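Local coordinates for allantoin racemase (Pseudomonas fluorescens, PDB 5LFD), which probably interconverts the D and L forms of 5-monosubstituted hydantoins, at residues A[2-7]-A[62-67]. Numbering follows the deposited sequence.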
ATOM      1  N   ARG A   2      32.363  -1.033  23.478  1.00 14.64           N
ATOM      2  CA  ARG A   2      33.038  -1.193  22.207  1.00 14.25           C
ATOM      3  C   ARG A   2      32.027  -1.440  21.049  1.00 12.88           C
ATOM      4  O   ARG A   2      31.264  -2.385  21.094  1.00 11.71           O
ATOM      5  CB  ARG A   2      34.035  -2.367  22.269  1.00 15.61           C
ATOM      6  CG  ARG A   2      34.961  -2.397  21.090  1.00 16.68           C
ATOM      7  CD  ARG A   2      35.984  -3.495  21.205  1.00 19.97           C
ATOM      8  NE  ARG A   2      37.175  -2.979  21.905  1.00 22.56           N
ATOM      9  CZ  ARG A   2      37.747  -3.603  22.921  1.00 23.06           C
ATOM     10  NH1 ARG A   2      37.261  -4.766  23.332  1.00 24.93           N
ATOM     11  NH2 ARG A   2      38.795  -3.078  23.504  1.00 24.26           N
ATOM     12  N   ILE A   3      32.128  -0.622  20.012  1.00 11.39           N
ATOM     13  CA  ILE A   3      31.289  -0.738  18.839  1.00 12.05           C
ATOM     14  C   ILE A   3      32.135  -0.992  17.586  1.00 11.88           C
ATOM     15  O   ILE A   3      33.017  -0.170  17.223  1.00 11.66           O
ATOM     16  CB  ILE A   3      30.493   0.595  18.636  1.00 12.08           C
ATOM     17  CG1 ILE A   3      29.627   0.939  19.890  1.00 12.13           C
ATOM     18  CG2 ILE A   3      29.710   0.544  17.331  1.00 11.39           C
ATOM     19  CD1 ILE A   3      29.110   2.394  19.845  1.00 13.70           C
ATOM     20  N   LEU A   4      31.879  -2.117  16.908  1.00 12.66           N
ATOM     21  CA  LEU A   4      32.529  -2.352  15.628  1.00 13.15           C
ATOM     22  C   LEU A   4      31.859  -1.521  14.535  1.00 13.26           C
ATOM     23  O   LEU A   4      30.641  -1.612  14.344  1.00 14.93           O
ATOM     24  CB  LEU A   4      32.524  -3.848  15.258  1.00 13.20           C
ATOM     25  CG  LEU A   4      33.043  -4.851  16.308  1.00 13.69           C
ATOM     26  CD1 LEU A   4      32.962  -6.287  15.777  1.00 12.44           C
ATOM     27  CD2 LEU A   4      34.434  -4.493  16.910  1.00 13.61           C
ATOM     28  N   VAL A   5      32.645  -0.693  13.853  1.00 13.08           N
ATOM     29  CA  VAL A   5      32.219   0.042  12.647  1.00 13.10           C
ATOM     30  C   VAL A   5      32.846  -0.523  11.362  1.00 15.01           C
ATOM     31  O   VAL A   5      34.044  -0.295  11.060  1.00 14.71           O
ATOM     32  CB  VAL A   5      32.532   1.551  12.740  1.00 12.50           C
ATOM     33  CG1 VAL A   5      31.995   2.297  11.545  1.00 11.70           C
ATOM     34  CG2 VAL A   5      31.915   2.118  14.008  1.00 12.08           C
ATOM     35  N   VAL A   6      32.022  -1.237  10.573  1.00 14.08           N
ATOM     36  CA  VAL A   6      32.557  -2.028   9.488  1.00 14.10           C
ATOM     37  C   VAL A   6      32.247  -1.409   8.135  1.00 13.85           C
ATOM     38  O   VAL A   6      31.067  -1.137   7.779  1.00 14.74           O
ATOM     39  CB  VAL A   6      32.028  -3.483   9.566  1.00 13.67           C
ATOM     40  CG1 VAL A   6      32.840  -4.354   8.634  1.00 14.39           C
ATOM     41  CG2 VAL A   6      32.105  -4.008  10.978  1.00 12.84           C
ATOM     42  N   ASN A   7      33.300  -1.150   7.394  1.00 13.38           N
ATOM     43  CA  ASN A   7      33.193  -0.646   6.043  1.00 13.10           C
ATOM     44  C   ASN A   7      32.613  -1.798   5.217  1.00 13.19           C
ATOM     45  O   ASN A   7      32.894  -2.981   5.499  1.00 14.36           O
ATOM     46  CB  ASN A   7      34.603  -0.244   5.499  1.00 12.89           C
ATOM     47  CG  ASN A   7      34.550   0.573   4.196  1.00 14.04           C
ATOM     48  OD1 ASN A   7      33.475   0.754   3.551  1.00 13.12           O
ATOM     49  ND2 ASN A   7      35.724   1.071   3.774  1.00 14.83           N
ATOM     50  N   MET A  62      33.104 -11.936  12.273  1.00 19.14           N
ATOM     51  CA  MET A  62      33.200 -13.212  12.938  1.00 20.49           C
ATOM     52  C   MET A  62      34.663 -13.549  13.207  1.00 22.37           C
ATOM     53  O   MET A  62      34.955 -14.409  14.008  1.00 22.29           O
ATOM     54  CB  MET A  62      32.532 -14.313  12.115  1.00 21.27           C
ATOM     55  CG  MET A  62      31.000 -14.239  12.106  1.00 24.10           C
ATOM     56  SD  MET A  62      30.198 -14.251  13.747  1.00 29.66           S
ATOM     57  CE  MET A  62      29.847 -12.538  14.000  1.00 27.75           C
ATOM     58  N   ALA A  63      35.576 -12.872  12.512  1.00 25.44           N
ATOM     59  CA  ALA A  63      37.010 -13.071  12.693  1.00 27.25           C
ATOM     60  C   ALA A  63      37.533 -12.250  13.873  1.00 27.80           C
ATOM     61  O   ALA A  63      38.598 -12.539  14.397  1.00 30.67           O
ATOM     62  CB  ALA A  63      37.776 -12.724  11.412  1.00 25.00           C
ATOM     63  N   TYR A  64      36.794 -11.235  14.293  1.00 26.97           N
ATOM     64  CA  TYR A  64      37.223 -10.377  15.401  1.00 29.49           C
ATOM     65  C   TYR A  64      37.074 -11.168  16.717  1.00 32.31           C
ATOM     66  O   TYR A  64      36.040 -11.765  16.969  1.00 34.25           O
ATOM     67  CB  TYR A  64      36.415  -9.061  15.379  1.00 27.51           C
ATOM     68  CG  TYR A  64      36.886  -7.971  16.328  1.00 25.45           C
ATOM     69  CD1 TYR A  64      37.845  -7.020  15.932  1.00 25.47           C
ATOM     70  CD2 TYR A  64      36.358  -7.890  17.603  1.00 23.05           C
ATOM     71  CE1 TYR A  64      38.288  -6.021  16.815  1.00 24.54           C
ATOM     72  CE2 TYR A  64      36.761  -6.908  18.485  1.00 24.20           C
ATOM     73  CZ  TYR A  64      37.723  -5.981  18.112  1.00 25.72           C
ATOM     74  OH  TYR A  64      38.095  -5.056  19.052  1.00 23.54           O
ATOM     75  N   ASP A  65      38.117 -11.198  17.536  1.00 39.87           N
ATOM     76  CA  ASP A  65      38.222 -12.164  18.669  1.00 44.23           C
ATOM     77  C   ASP A  65      38.040 -11.537  20.078  1.00 43.62           C
ATOM     78  O   ASP A  65      37.876 -12.266  21.081  1.00 41.34           O
ATOM     79  CB  ASP A  65      39.596 -12.802  18.595  1.00 50.43           C
ATOM     80  CG  ASP A  65      40.691 -11.750  18.472  1.00 58.09           C
ATOM     81  OD1 ASP A  65      40.604 -10.864  17.570  1.00 57.35           O
ATOM     82  OD2 ASP A  65      41.623 -11.786  19.298  1.00 68.35           O
ATOM     83  N   GLN A  66      38.101 -10.201  20.149  1.00 38.88           N
ATOM     84  CA  GLN A  66      37.709  -9.434  21.346  1.00 37.09           C
ATOM     85  C   GLN A  66      36.180  -9.379  21.554  1.00 35.87           C
ATOM     86  O   GLN A  66      35.407  -9.703  20.640  1.00 32.81           O
ATOM     87  CB  GLN A  66      38.259  -8.009  21.281  1.00 38.08           C
ATOM     88  CG  GLN A  66      39.744  -7.925  21.030  1.00 40.79           C
ATOM     89  CD  GLN A  66      40.532  -8.309  22.267  1.00 47.92           C
ATOM     90  OE1 GLN A  66      40.439  -9.459  22.765  1.00 41.55           O
ATOM     91  NE2 GLN A  66      41.302  -7.337  22.799  1.00 44.91           N
ATOM     92  N   PRO A  67      35.737  -9.005  22.773  1.00 32.66           N
ATOM     93  CA  PRO A  67      34.310  -8.779  22.892  1.00 31.61           C
ATOM     94  C   PRO A  67      33.970  -7.334  22.441  1.00 27.63           C
ATOM     95  O   PRO A  67      34.862  -6.471  22.299  1.00 26.02           O
ATOM     96  CB  PRO A  67      34.031  -9.052  24.402  1.00 33.07           C
ATOM     97  CG  PRO A  67      35.314  -9.675  24.940  1.00 34.00           C
ATOM     98  CD  PRO A  67      36.388  -9.040  24.102  1.00 32.76           C
TER
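Arg2 and Pro67 bring the two backbones closest, with 7.7 Å between their CA atoms; from Leu4 CA to Tyr64 CA the gap is already 9.3 Å. At that spacing side chains must bridge the segments, and Arg2, Leu4 and Tyr64 all point their CB atoms across. The one hydrogen bond between the segments runs from Arg2 NH1 to Pro67 O, 3.1 Å long and nearly straight at 164°. The oxygen lies at the guanidinium edge, within 1° of its plane, while the donor stands tilted from the carbonyl plane. In Arg2, CG anti to the backbone N (chi1 -168°) and an extended chi2 carry CD to 3.4 Å from Tyr64 OH; the bend at chi3 turns the guanidinium toward Pro67 O. Leu4 meets the same tyrosine by a CH-pi contact: CD2 sits over one face, 3.8 Å from the Tyr64 ring centroid, nearest to the CE2 and CZ rim. The Arg2 guanidinium extends past the phenol end and is shared, since its NH2 forms a salt bridge with Glu31. Replacing Arg2 by an alanine would probably cost Glu31 this salt bridge and Pro67 O this donor, and uncover the phenol end of Tyr64. The contact lies near the surface, where the return limb of the beta-alpha-beta crossover from strand 31-35 through helix 47-63 to strand 70-74 passes strand 2-7. This strand runs between the other two, and Val33 of strand 31-35 touches Arg2, Leu4 and Tyr64. Beyond Pro67, Asp69 bonds to Arg2 through its backbone and through OD2, as strand 70-74 begins.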